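Local atomic coordinates of fibroblast growth factor 18 (Homo sapiens, PDB entry 4CJM), a protein that acts as a secreted, heparin-binding-family growth factor that signals through fibroblast growth factor receptors to regulate cell proliferation, differentiation and migration, and is required for normal bone development. Residues 7-10 / 15-18; 38-43 / 47-52; 58-63 / 68-73; 80-85 / 125-130; 109-114 / 118-123. All coordinates share one frame; numbering follows the deposited sequence.

The five contacts follow the beta-trefoil from its first strand to its last. Interaction 1 closes a short turn between strands 3-10 and 16-19. Interactions 2 and 3 come next in series, the hairpins 38-43/47-52 and 58-63/68-73, joined where Ile50 O meets Leu59 N. Interaction 4 spans much further, from strand 80-84 to the last strand, 125-128, and the loop it closes encloses interaction 5, a turn in the long segment between strands 90-94 and 125-128. Strand 125-128 lies beside strand 3-10, so interactions 1 and 4 meet and bring the two ends of the fold together. Lys83 and Glu118 link interactions 4 and 5 by a salt bridge.

Interaction 1: residues 7-10 / 15-18; sequences QLYS and KHIQ
Tyr9 and His16 meet at a single backbone bridge in the beta-trefoil core, where the end of the first strand turns back, after a short loop, into strand 16-19. The strand axes run at 119° to each other, so pairing is brief. Two nearly straight hydrogen bonds flank the bridge: Ile17 N donates to Leu8 O at 3.0 Å, and Ser10 N to Lys15 O at 2.9 Å. The phenol of Tyr9 directs its edge at the face of the His16 imidazole in an offset edge-to-face pair, ring centroids 5.8 Å apart. With CG anti to the carbonyl carbon (chi1 -56°), the imidazole lies close to the Tyr9 backbone, its CD2 3.6 Å from Tyr9 CA. Its ND1 is hydrogen-bonded to Gly28 O, which should limit the ring's rotation, while Arg128 of the last strand makes a cation-pi contact with Tyr9. Leu8 and Ile17 run side by side into the core beside Phe125, with Ile17 CD1 3.7 Å from Leu8 CB.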
# COMPACT_ATOMS: atom_id res chain seq x y z
N GLN A 7 2.81 -9.37 3.61
CA GLN A 7 3.45 -8.11 3.97
C GLN A 7 4.04 -7.43 2.75
O GLN A 7 4.42 -8.10 1.80
CB GLN A 7 4.57 -8.37 4.96
CG GLN A 7 4.12 -9.07 6.22
CD GLN A 7 5.28 -9.43 7.12
OE1 GLN A 7 5.38 -8.92 8.23
NE2 GLN A 7 6.13 -10.32 6.66
N LEU A 8 4.10 -6.10 2.79
CA LEU A 8 4.69 -5.32 1.72
C LEU A 8 5.96 -4.62 2.19
O LEU A 8 5.91 -3.73 3.04
CB LEU A 8 3.70 -4.30 1.18
CG LEU A 8 2.63 -4.89 0.24
CD1 LEU A 8 1.50 -3.89 0.01
CD2 LEU A 8 3.23 -5.32 -1.08
N TYR A 9 7.10 -5.07 1.66
CA TYR A 9 8.42 -4.54 1.99
C TYR A 9 8.68 -3.33 1.11
O TYR A 9 8.58 -3.43 -0.12
CB TYR A 9 9.48 -5.61 1.74
CG TYR A 9 10.92 -5.15 1.84
CD1 TYR A 9 11.56 -4.56 0.75
CD2 TYR A 9 11.66 -5.33 3.01
CE1 TYR A 9 12.89 -4.15 0.83
CE2 TYR A 9 12.98 -4.92 3.09
CZ TYR A 9 13.59 -4.33 1.99
OH TYR A 9 14.89 -3.93 2.06
N SER A 10 9.01 -2.20 1.73
CA SER A 10 9.31 -0.97 1.02
C SER A 10 10.75 -0.97 0.56
O SER A 10 11.67 -1.03 1.36
CB SER A 10 9.07 0.25 1.92
OG SER A 10 9.62 1.44 1.35
N LYS A 15 11.61 -1.54 5.59
CA LYS A 15 10.71 -2.17 6.53
C LYS A 15 9.37 -2.35 5.83
O LYS A 15 9.23 -2.03 4.64
CB LYS A 15 10.51 -1.28 7.73
CG LYS A 15 11.78 -0.77 8.36
CD LYS A 15 12.32 -1.75 9.36
CE LYS A 15 13.43 -1.07 10.17
NZ LYS A 15 13.21 0.39 10.52
N HIS A 16 8.40 -2.87 6.56
CA HIS A 16 7.11 -3.19 5.98
C HIS A 16 6.03 -2.17 6.29
O HIS A 16 6.06 -1.51 7.33
CB HIS A 16 6.66 -4.55 6.47
CG HIS A 16 7.65 -5.62 6.17
ND1 HIS A 16 8.62 -6.00 7.07
CD2 HIS A 16 7.85 -6.36 5.06
CE1 HIS A 16 9.36 -6.95 6.53
NE2 HIS A 16 8.92 -7.18 5.31
N ILE A 17 5.07 -2.08 5.37
CA ILE A 17 3.91 -1.22 5.50
C ILE A 17 3.12 -1.66 6.72
O ILE A 17 2.84 -2.86 6.89
CB ILE A 17 3.00 -1.30 4.27
CG1 ILE A 17 3.72 -0.75 3.03
CG2 ILE A 17 1.71 -0.54 4.52
CD1 ILE A 17 2.88 -0.76 1.77
N GLN A 18 2.75 -0.67 7.53
CA GLN A 18 1.91 -0.85 8.70
C GLN A 18 0.61 -0.06 8.57
O GLN A 18 0.64 1.13 8.20
CB GLN A 18 2.63 -0.32 9.91
CG GLN A 18 3.91 -1.05 10.23
CD GLN A 18 4.73 -0.27 11.24
OE1 GLN A 18 5.18 0.84 10.96
NE2 GLN A 18 4.97 -0.87 12.39

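Interaction 2: residues 38-43 / 47-52; sequences LVETDT and QVRIKG. With SO4 (sulfate ion), chain H.
A regular antiparallel beta hairpin of the trefoil pairs strand 37-41 with strand 47-52. Leu38 with Lys51 and Glu40 with Arg49 are hydrogen-bonded pairs, each joined by two bonds; Glu40 N reaches Arg49 O at 2.9 Å. Val39 with Ile50 and Thr41 with Val48 are the non-hydrogen-bonded pairs between and beyond them. The side chains of these four form one face, where Val39 CG1, anti to its backbone N (chi1 -178°), reaches across to Val48 CB at 4.0 Å. Thr41 and Val48 lie alongside each other, OG1 of the threonine 3.9 Å from CG1 of the valine. On the other face Glu40 and Arg49 carry opposite charges side by side, but their charged ends stay apart, OE1 of Glu40 4.7 Å from NH1 of Arg49, and the arginine spends its NE on Gly73 O; Lys51 likewise turns to Glu56 in a salt bridge. At the turn, Asp42 N bonds to Gln47 O at 3.2 Å, and Thr43 N holds a sulfate ion, probably from the crystallisation liquor, through O3 at 2.7 Å. The hairpin is central to the sheet: strand 3-10 flanks Val39 and Thr41, strand 80-84 continues it beyond strand 47-52, Phe80 pairing by backbone with Val48, and Leu92 of strand 90-94 packs on Val48 and Ile50.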
# COMPACT_ATOMS: atom_id res chain seq x y z
N LEU A 38 -4.41 -8.11 4.67
CA LEU A 38 -5.36 -8.90 3.89
C LEU A 38 -5.59 -8.14 2.59
O LEU A 38 -6.01 -6.99 2.62
CB LEU A 38 -6.65 -9.13 4.66
CG LEU A 38 -6.49 -10.06 5.87
CD1 LEU A 38 -7.65 -9.88 6.86
CD2 LEU A 38 -6.38 -11.52 5.46
N VAL A 39 -5.28 -8.79 1.47
CA VAL A 39 -5.36 -8.15 0.18
C VAL A 39 -6.38 -8.86 -0.68
O VAL A 39 -6.34 -10.09 -0.87
CB VAL A 39 -4.02 -8.17 -0.54
CG1 VAL A 39 -4.13 -7.47 -1.88
CG2 VAL A 39 -2.97 -7.50 0.32
N GLU A 40 -7.32 -8.08 -1.19
CA GLU A 40 -8.42 -8.60 -1.96
C GLU A 40 -8.12 -8.27 -3.41
O GLU A 40 -7.81 -7.14 -3.71
CB GLU A 40 -9.70 -7.90 -1.50
CG GLU A 40 -10.97 -8.55 -1.98
CD GLU A 40 -12.19 -8.01 -1.26
OE1 GLU A 40 -12.07 -6.96 -0.57
OE2 GLU A 40 -13.26 -8.63 -1.38
N THR A 41 -8.16 -9.26 -4.30
CA THR A 41 -7.82 -9.04 -5.71
C THR A 41 -9.04 -9.37 -6.57
O THR A 41 -9.55 -10.47 -6.49
CB THR A 41 -6.61 -9.89 -6.14
OG1 THR A 41 -5.52 -9.70 -5.22
CG2 THR A 41 -6.13 -9.50 -7.53
N ASP A 42 -9.54 -8.43 -7.37
CA ASP A 42 -10.78 -8.72 -8.17
C ASP A 42 -10.52 -9.81 -9.23
O ASP A 42 -9.37 -10.20 -9.45
CB ASP A 42 -11.50 -7.47 -8.73
CG ASP A 42 -10.72 -6.70 -9.80
OD1 ASP A 42 -10.04 -7.28 -10.66
OD2 ASP A 42 -10.83 -5.46 -9.79
N THR A 43 -11.58 -10.32 -9.85
CA THR A 43 -11.47 -11.40 -10.84
C THR A 43 -10.63 -11.05 -12.07
O THR A 43 -10.12 -11.95 -12.73
CB THR A 43 -12.85 -11.83 -11.38
OG1 THR A 43 -13.68 -12.27 -10.30
CG2 THR A 43 -12.75 -12.94 -12.45
N GLN A 47 -7.04 -4.82 -9.89
CA GLN A 47 -7.32 -3.98 -8.74
C GLN A 47 -7.26 -4.73 -7.40
O GLN A 47 -7.49 -5.93 -7.35
CB GLN A 47 -8.69 -3.36 -8.88
CG GLN A 47 -8.77 -2.38 -10.01
CD GLN A 47 -10.13 -1.69 -10.15
OE1 GLN A 47 -11.15 -2.13 -9.61
NE2 GLN A 47 -10.14 -0.59 -10.89
N VAL A 48 -6.88 -4.00 -6.36
CA VAL A 48 -6.73 -4.56 -5.03
C VAL A 48 -7.28 -3.62 -3.97
O VAL A 48 -7.22 -2.41 -4.12
CB VAL A 48 -5.25 -4.88 -4.68
CG1 VAL A 48 -4.68 -5.89 -5.66
CG2 VAL A 48 -4.39 -3.63 -4.65
N ARG A 49 -7.77 -4.22 -2.90
CA ARG A 49 -8.02 -3.51 -1.66
C ARG A 49 -7.08 -4.08 -0.63
O ARG A 49 -6.91 -5.29 -0.55
CB ARG A 49 -9.46 -3.67 -1.21
CG ARG A 49 -10.32 -2.45 -1.49
CD ARG A 49 -11.76 -2.51 -0.93
NE ARG A 49 -12.71 -1.75 -1.76
CZ ARG A 49 -13.27 -2.13 -2.91
NH1 ARG A 49 -13.00 -3.32 -3.46
NH2 ARG A 49 -14.12 -1.30 -3.53
N ILE A 50 -6.49 -3.21 0.17
CA ILE A 50 -5.54 -3.61 1.18
C ILE A 50 -6.05 -3.25 2.58
O ILE A 50 -6.29 -2.08 2.89
CB ILE A 50 -4.20 -2.95 0.92
CG1 ILE A 50 -3.72 -3.34 -0.48
CG2 ILE A 50 -3.17 -3.40 1.96
CD1 ILE A 50 -2.49 -2.60 -0.91
N LYS A 51 -6.21 -4.27 3.41
CA LYS A 51 -6.79 -4.15 4.74
C LYS A 51 -5.79 -4.65 5.77
O LYS A 51 -5.24 -5.73 5.63
CB LYS A 51 -8.04 -5.00 4.81
CG LYS A 51 -8.85 -4.84 6.07
CD LYS A 51 -9.96 -5.89 6.08
CE LYS A 51 -11.19 -5.41 6.80
NZ LYS A 51 -12.22 -6.49 6.75
N GLY A 52 -5.53 -3.84 6.78
CA GLY A 52 -4.68 -4.27 7.88
C GLY A 52 -5.45 -5.29 8.68
O GLY A 52 -6.56 -5.03 9.13
S SO4 H . -15.41 -10.02 -8.84
O1 SO4 H . -16.24 -10.00 -7.61
O2 SO4 H . -15.68 -11.32 -9.51
O3 SO4 H . -13.95 -9.86 -8.57
O4 SO4 H . -15.81 -8.88 -9.68

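Interaction 3: residues 58-63 / 68-73; sequences YLCMNR and VGKPDG. With SO4 (sulfate ion), chain E.
Strands 58-61 and 67-70 form a short, strongly twisted antiparallel hairpin of the beta-trefoil, their axes at 129°, with Tyr58-Lys70 and Cys60-Val68 as hydrogen-bonded pairs and Leu59-Gly69 as the non-hydrogen-bonded pair between them. All four bonds of the two outer pairs form, among them Tyr58 N to Lys70 O at 2.7 Å and Val68 N to Cys60 O at 2.8 Å. Cys60 and Lys70 project from the same face as Tyr58 and Val68. The aliphatic part of the lysine lies against the sulfur, CD 3.9 Å from Cys60 SG, which is itself joined to Cys78 in a disulfide. Beyond the strand, the chain curls back past Pro71, whose carbonyl O lies at the edge of the Tyr58 ring. Strand 47-52 supplies Arg49 and Lys51 to the same tyrosine. With CG anti to the carbonyl carbon (chi1 -70°), the Tyr58 ring swings beside the returning chain and receives a CH-pi contact over one face: Gly73 CA is 3.9 Å from its centroid, displaced toward the rim.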
# COMPACT_ATOMS: atom_id res chain seq x y z
N TYR A 58 -8.78 -0.13 6.08
CA TYR A 58 -8.32 -0.21 4.71
C TYR A 58 -7.33 0.88 4.48
O TYR A 58 -7.50 2.01 4.95
CB TYR A 58 -9.47 -0.07 3.73
CG TYR A 58 -10.41 -1.26 3.72
CD1 TYR A 58 -11.43 -1.37 4.65
CD2 TYR A 58 -10.27 -2.27 2.77
CE1 TYR A 58 -12.27 -2.46 4.64
CE2 TYR A 58 -11.12 -3.37 2.75
CZ TYR A 58 -12.11 -3.47 3.69
OH TYR A 58 -12.95 -4.56 3.67
N LEU A 59 -6.30 0.56 3.70
CA LEU A 59 -5.37 1.55 3.19
C LEU A 59 -6.03 2.31 2.05
O LEU A 59 -6.50 1.69 1.08
CB LEU A 59 -4.11 0.86 2.67
CG LEU A 59 -3.12 1.75 1.92
CD1 LEU A 59 -2.50 2.75 2.88
CD2 LEU A 59 -2.03 0.91 1.29
N CYS A 60 -6.07 3.63 2.17
CA CYS A 60 -6.71 4.50 1.18
C CYS A 60 -5.88 5.74 0.92
O CYS A 60 -5.05 6.13 1.75
CB CYS A 60 -8.11 4.90 1.67
SG CYS A 60 -9.08 3.51 2.31
N MET A 61 -6.11 6.36 -0.23
CA MET A 61 -5.48 7.63 -0.59
C MET A 61 -6.53 8.69 -0.82
O MET A 61 -7.37 8.57 -1.73
CB MET A 61 -4.65 7.48 -1.85
CG MET A 61 -3.88 8.73 -2.22
SD MET A 61 -2.86 8.52 -3.70
CE MET A 61 -1.39 7.78 -3.02
N ASN A 62 -6.50 9.74 -0.01
CA ASN A 62 -7.51 10.80 -0.10
C ASN A 62 -7.18 11.80 -1.23
O ASN A 62 -6.17 11.66 -1.93
CB ASN A 62 -7.68 11.47 1.25
CG ASN A 62 -6.48 12.32 1.65
OD1 ASN A 62 -5.66 12.69 0.81
ND2 ASN A 62 -6.40 12.66 2.93
N ARG A 63 -8.04 12.81 -1.40
CA ARG A 63 -7.92 13.81 -2.47
C ARG A 63 -6.64 14.65 -2.40
O ARG A 63 -6.16 15.14 -3.42
CB ARG A 63 -9.14 14.74 -2.45
CG ARG A 63 -9.14 15.84 -3.52
CD ARG A 63 -10.56 16.41 -3.76
NE ARG A 63 -11.02 16.33 -5.15
CZ ARG A 63 -11.65 17.32 -5.82
NH1 ARG A 63 -11.87 18.52 -5.26
NH2 ARG A 63 -12.05 17.12 -7.07
N VAL A 68 -4.00 7.07 4.18
CA VAL A 68 -4.74 7.13 5.41
C VAL A 68 -5.47 5.79 5.57
O VAL A 68 -5.77 5.12 4.58
CB VAL A 68 -5.63 8.42 5.36
CG1 VAL A 68 -6.73 8.36 4.31
CG2 VAL A 68 -6.21 8.79 6.72
N GLY A 69 -5.61 5.33 6.81
CA GLY A 69 -6.38 4.12 7.09
C GLY A 69 -7.82 4.51 7.38
O GLY A 69 -8.06 5.51 8.06
N LYS A 70 -8.76 3.72 6.88
CA LYS A 70 -10.19 3.97 7.10
C LYS A 70 -10.95 2.70 7.39
O LYS A 70 -10.71 1.67 6.76
CB LYS A 70 -10.82 4.63 5.88
CG LYS A 70 -10.13 5.91 5.45
CD LYS A 70 -10.73 6.47 4.19
CE LYS A 70 -12.11 7.03 4.42
NZ LYS A 70 -12.45 7.92 3.28
N PRO A 71 -11.91 2.75 8.32
CA PRO A 71 -12.70 1.56 8.58
C PRO A 71 -13.59 1.17 7.41
O PRO A 71 -13.82 -0.01 7.16
CB PRO A 71 -13.52 1.94 9.81
CG PRO A 71 -13.57 3.42 9.81
CD PRO A 71 -12.37 3.92 9.09
N ASP A 72 -14.08 2.16 6.67
CA ASP A 72 -14.96 1.89 5.54
C ASP A 72 -14.12 1.87 4.27
O ASP A 72 -13.52 2.86 3.92
CB ASP A 72 -16.05 2.97 5.51
CG ASP A 72 -16.88 2.93 4.28
OD1 ASP A 72 -16.54 2.23 3.30
OD2 ASP A 72 -17.91 3.64 4.34
N GLY A 73 -14.12 0.73 3.58
CA GLY A 73 -13.38 0.59 2.33
C GLY A 73 -14.23 0.56 1.06
O GLY A 73 -13.77 0.08 0.04
S SO4 E . -12.03 14.04 -9.12
O1 SO4 E . -12.03 12.59 -9.49
O2 SO4 E . -11.73 14.79 -10.36
O3 SO4 E . -11.04 14.45 -8.09
O4 SO4 E . -13.37 14.38 -8.59

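Interaction 4: residues 80-85 / 125-130; sequences FIEKVL and FMKRYP
A salt bridge between Glu82 and Lys127, its geometry doubtful in detail, is the contact through which strand 80-84 meets the last strand of the beta-trefoil. Along strand 80-84, Phe80 first pairs its backbone with Val48, and Ile81 bonds through its backbone to Met93, so the strand is held in the sheet between strands 47-52 and 90-94. Glu82 then leaves the strand with CG anti to the backbone N (chi1 174°) and an extended chain, which carries the carboxylate across toward strand 125-128. Lys127 comes from the opposite direction, equally extended beyond CG, and the two charged ends meet between the strands: OE2 of Glu82 lies 2.6 Å from NZ of Lys127. The hydrogen bond within this salt bridge is weak, and the modelled position of the oxygen is uncertain, so the exact length should carry little weight. Val48 and Thr90 also touch Glu82, whereas Tyr6 of strand 3-10 lies against Lys127. After Glu82, the strand runs on through Lys83 and Val84 without meeting 125-130 again. The contact is thus a bridge between two strands that are not neighbours in the sheet, made by a single pair of long side chains. Its chemistry is electrostatic: one carboxylate and one ammonium would largely offset each other's charge, linking the strands without backbone pairing.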
# COMPACT_ATOMS: atom_id res chain seq x y z
N PHE A 80 -6.53 0.14 -5.48
CA PHE A 80 -5.28 0.38 -6.14
C PHE A 80 -5.15 -0.56 -7.29
O PHE A 80 -5.72 -1.63 -7.29
CB PHE A 80 -4.12 0.24 -5.16
CG PHE A 80 -4.18 1.23 -4.04
CD1 PHE A 80 -4.87 0.97 -2.87
CD2 PHE A 80 -3.57 2.47 -4.19
CE1 PHE A 80 -4.94 1.92 -1.87
CE2 PHE A 80 -3.64 3.42 -3.21
CZ PHE A 80 -4.32 3.16 -2.05
N ILE A 81 -4.38 -0.12 -8.27
CA ILE A 81 -4.05 -0.91 -9.43
C ILE A 81 -2.67 -1.48 -9.14
O ILE A 81 -1.75 -0.74 -8.80
CB ILE A 81 -4.00 -0.04 -10.71
CG1 ILE A 81 -5.29 0.80 -10.88
CG2 ILE A 81 -3.59 -0.92 -11.89
CD1 ILE A 81 -6.60 0.05 -11.02
N GLU A 82 -2.55 -2.79 -9.25
CA GLU A 82 -1.31 -3.47 -8.92
C GLU A 82 -0.52 -3.75 -10.18
O GLU A 82 -1.01 -4.43 -11.08
CB GLU A 82 -1.63 -4.78 -8.23
CG GLU A 82 -0.41 -5.63 -7.99
CD GLU A 82 -0.70 -6.83 -7.12
OE1 GLU A 82 -1.84 -7.37 -7.17
OE2 GLU A 82 0.22 -7.25 -6.40
N LYS A 83 0.69 -3.22 -10.23
CA LYS A 83 1.57 -3.43 -11.37
C LYS A 83 2.87 -4.09 -10.93
O LYS A 83 3.59 -3.54 -10.09
CB LYS A 83 1.95 -2.08 -11.96
CG LYS A 83 0.84 -1.34 -12.68
CD LYS A 83 0.77 0.12 -12.26
CE LYS A 83 -0.27 0.90 -13.06
NZ LYS A 83 0.34 1.70 -14.16
N VAL A 84 3.19 -5.22 -11.53
CA VAL A 84 4.53 -5.78 -11.39
C VAL A 84 5.42 -5.15 -12.44
O VAL A 84 5.21 -5.31 -13.63
CB VAL A 84 4.52 -7.34 -11.46
CG1 VAL A 84 4.33 -7.87 -12.87
CG2 VAL A 84 5.79 -7.89 -10.84
N LEU A 85 6.41 -4.40 -11.99
CA LEU A 85 7.24 -3.60 -12.89
C LEU A 85 8.29 -4.46 -13.57
O LEU A 85 8.47 -5.61 -13.21
CB LEU A 85 7.91 -2.48 -12.11
CG LEU A 85 6.94 -1.57 -11.35
CD1 LEU A 85 7.69 -0.61 -10.44
CD2 LEU A 85 6.06 -0.81 -12.31
N PHE A 125 7.79 -2.04 -4.07
CA PHE A 125 7.57 -2.96 -2.99
C PHE A 125 7.87 -4.40 -3.41
O PHE A 125 7.73 -4.76 -4.57
CB PHE A 125 6.12 -2.84 -2.50
CG PHE A 125 5.77 -1.48 -1.97
CD1 PHE A 125 6.05 -1.15 -0.65
CD2 PHE A 125 5.23 -0.51 -2.81
CE1 PHE A 125 5.76 0.12 -0.18
CE2 PHE A 125 4.94 0.76 -2.35
CZ PHE A 125 5.19 1.07 -1.03
N MET A 126 8.26 -5.21 -2.43
CA MET A 126 8.27 -6.67 -2.56
C MET A 126 7.20 -7.27 -1.65
O MET A 126 6.99 -6.80 -0.54
CB MET A 126 9.63 -7.24 -2.16
CG MET A 126 10.81 -6.77 -2.99
SD MET A 126 10.64 -7.17 -4.73
CE MET A 126 10.74 -8.95 -4.72
N LYS A 127 6.53 -8.30 -2.14
CA LYS A 127 5.58 -9.04 -1.32
C LYS A 127 6.27 -10.06 -0.45
O LYS A 127 7.24 -10.66 -0.87
CB LYS A 127 4.58 -9.75 -2.22
CG LYS A 127 3.73 -8.78 -3.01
CD LYS A 127 2.76 -9.58 -3.84
CE LYS A 127 1.84 -8.70 -4.65
NZ LYS A 127 1.21 -9.53 -5.70
N ARG A 128 5.74 -10.30 0.74
CA ARG A 128 6.38 -11.19 1.71
C ARG A 128 5.45 -12.06 2.54
O ARG A 128 4.56 -11.56 3.18
CB ARG A 128 7.13 -10.32 2.69
CG ARG A 128 8.33 -9.60 2.11
CD ARG A 128 9.48 -10.56 1.97
NE ARG A 128 10.77 -9.91 1.70
CZ ARG A 128 11.35 -9.78 0.51
NH1 ARG A 128 10.76 -10.21 -0.61
NH2 ARG A 128 12.54 -9.18 0.42
N TYR A 129 5.70 -13.37 2.61
CA TYR A 129 4.76 -14.28 3.28
C TYR A 129 5.32 -14.69 4.65
O TYR A 129 6.14 -15.60 4.73
CB TYR A 129 4.47 -15.48 2.37
CG TYR A 129 4.01 -15.01 0.99
CD1 TYR A 129 4.94 -14.52 0.05
CD2 TYR A 129 2.66 -14.99 0.64
CE1 TYR A 129 4.54 -14.06 -1.20
CE2 TYR A 129 2.24 -14.53 -0.61
CZ TYR A 129 3.19 -14.07 -1.52
OH TYR A 129 2.80 -13.61 -2.75
N PRO A 130 4.86 -14.02 5.73
CA PRO A 130 5.54 -14.03 7.04
C PRO A 130 5.90 -15.42 7.57
O PRO A 130 6.98 -15.59 8.14
CB PRO A 130 4.52 -13.36 7.97
CG PRO A 130 3.21 -13.61 7.32
CD PRO A 130 3.47 -13.54 5.84

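Interaction 5: residues 109-114 / 118-123; sequences RPRKGP and ENQQDV. With SO4 (sulfate ion), chain G.
The guanidinium of Arg111 has partners around its edge: Gln120 OE1 and an oxygen of a sulfate ion lie near its plane, while Asp122 OD2 approaches obliquely. Its NH1 serves both protein partners, donating to Gln120 OE1 at 2.9 Å and more weakly to Asp122 OD2 at 3.1 Å, the latter as part of a salt bridge. The amide plane of Gln120 is turned 37° from the guanidinium and NH1 sits above the carbonyl plane; the carboxylate of Asp122 stands nearly upright to the guanidinium, at 80°. The arginine chain bends midway (chi2 -110°), turning NE toward the sulfate, where it bonds O1 at 2.8 Å. That ion, probably from the crystallisation liquor, is also held by Arg109 NH2 through O1 at 2.9 Å and by Lys112 N through O2 at 2.7 Å. Such a cluster of basic groups round a sulfate is consistent with the heparin-binding surface of this growth factor family. Arg111 NH2 bonds to Lys115 O in the intervening turn, which steadies the other end of the guanidinium. Within 118-123, the 3-10 turn is closed by Val123 N to Gln120 O. Both segments belong to the long loop region between strand 90-94 and strand 125-128; Glu118 forms a salt bridge with Lys83 of strand 80-84, and Gly113 packs on Met61 of strand 58-61.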
# COMPACT_ATOMS: atom_id res chain seq x y z
N ARG A 109 8.07 7.27 6.28
CA ARG A 109 6.99 8.25 6.22
C ARG A 109 6.28 8.14 4.88
O ARG A 109 6.93 8.10 3.84
CB ARG A 109 7.52 9.67 6.42
CG ARG A 109 6.41 10.73 6.48
CD ARG A 109 6.91 12.18 6.60
NE ARG A 109 7.70 12.64 5.45
CZ ARG A 109 7.22 12.88 4.22
NH1 ARG A 109 5.95 12.67 3.92
NH2 ARG A 109 8.04 13.31 3.27
N PRO A 110 4.94 8.11 4.89
CA PRO A 110 4.19 8.06 3.64
C PRO A 110 4.29 9.34 2.82
O PRO A 110 4.37 10.45 3.37
CB PRO A 110 2.74 7.84 4.11
CG PRO A 110 2.69 8.45 5.46
CD PRO A 110 4.04 8.15 6.06
N ARG A 111 4.25 9.17 1.50
CA ARG A 111 4.42 10.27 0.54
C ARG A 111 3.08 10.69 -0.05
O ARG A 111 2.12 9.93 -0.02
CB ARG A 111 5.32 9.81 -0.59
CG ARG A 111 6.68 9.25 -0.13
CD ARG A 111 7.89 10.11 -0.45
NE ARG A 111 7.59 11.23 -1.32
CZ ARG A 111 7.72 11.24 -2.64
NH1 ARG A 111 8.17 10.19 -3.33
NH2 ARG A 111 7.37 12.33 -3.29
N LYS A 112 3.03 11.93 -0.55
CA LYS A 112 1.82 12.48 -1.19
C LYS A 112 1.74 11.99 -2.61
O LYS A 112 2.68 12.16 -3.38
CB LYS A 112 1.87 14.01 -1.23
CG LYS A 112 2.11 14.72 0.07
CD LYS A 112 3.13 15.84 -0.17
CE LYS A 112 3.46 16.60 1.11
NZ LYS A 112 2.65 17.84 1.22
N GLY A 113 0.60 11.41 -2.96
CA GLY A 113 0.31 10.95 -4.32
C GLY A 113 0.79 11.85 -5.45
O GLY A 113 1.53 11.40 -6.31
N PRO A 114 0.36 13.12 -5.45
CA PRO A 114 0.75 14.03 -6.53
C PRO A 114 2.25 14.12 -6.75
O PRO A 114 2.68 14.35 -7.87
CB PRO A 114 0.23 15.40 -6.05
CG PRO A 114 -0.85 15.09 -5.12
CD PRO A 114 -0.52 13.78 -4.47
N GLU A 118 5.86 6.39 -11.04
CA GLU A 118 6.11 4.96 -11.08
C GLU A 118 7.58 4.59 -10.98
O GLU A 118 7.91 3.56 -10.38
CB GLU A 118 5.54 4.36 -12.37
CG GLU A 118 5.32 2.86 -12.29
CD GLU A 118 4.76 2.27 -13.56
OE1 GLU A 118 5.55 2.00 -14.51
OE2 GLU A 118 3.54 2.02 -13.61
N ASN A 119 8.46 5.40 -11.54
CA ASN A 119 9.89 5.06 -11.55
C ASN A 119 10.63 5.39 -10.24
O ASN A 119 11.80 5.05 -10.12
CB ASN A 119 10.61 5.67 -12.75
CG ASN A 119 10.67 7.18 -12.70
OD1 ASN A 119 10.34 7.80 -11.70
ND2 ASN A 119 11.07 7.78 -13.80
N GLN A 120 9.97 6.03 -9.29
CA GLN A 120 10.57 6.30 -7.99
C GLN A 120 10.68 5.05 -7.15
O GLN A 120 9.73 4.26 -7.04
CB GLN A 120 9.75 7.29 -7.19
CG GLN A 120 9.73 8.70 -7.72
CD GLN A 120 8.79 9.58 -6.94
OE1 GLN A 120 8.08 9.13 -6.04
NE2 GLN A 120 8.79 10.85 -7.26
N GLN A 121 11.84 4.87 -6.54
CA GLN A 121 12.07 3.76 -5.64
C GLN A 121 11.09 3.78 -4.48
O GLN A 121 10.63 2.75 -4.02
CB GLN A 121 13.48 3.82 -5.11
CG GLN A 121 14.50 3.68 -6.22
CD GLN A 121 15.88 3.31 -5.71
OE1 GLN A 121 16.17 3.45 -4.52
NE2 GLN A 121 16.72 2.80 -6.60
N ASP A 122 10.75 4.99 -4.04
CA ASP A 122 9.79 5.20 -2.96
C ASP A 122 8.52 4.39 -3.16
O ASP A 122 7.87 4.06 -2.19
CB ASP A 122 9.45 6.70 -2.81
CG ASP A 122 10.63 7.53 -2.30
OD1 ASP A 122 11.77 7.03 -2.31
OD2 ASP A 122 10.44 8.70 -1.89
N VAL A 123 8.14 4.09 -4.40
CA VAL A 123 6.85 3.47 -4.67
C VAL A 123 6.99 1.99 -5.00
O VAL A 123 6.04 1.36 -5.46
CB VAL A 123 6.05 4.22 -5.79
CG1 VAL A 123 6.07 5.72 -5.54
CG2 VAL A 123 6.58 3.95 -7.19
S SO4 G . 6.19 14.19 0.12
O1 SO4 G . 7.36 13.36 0.46
O2 SO4 G . 5.26 13.41 -0.73
O3 SO4 G . 6.62 15.35 -0.67
O4 SO4 G . 5.54 14.63 1.37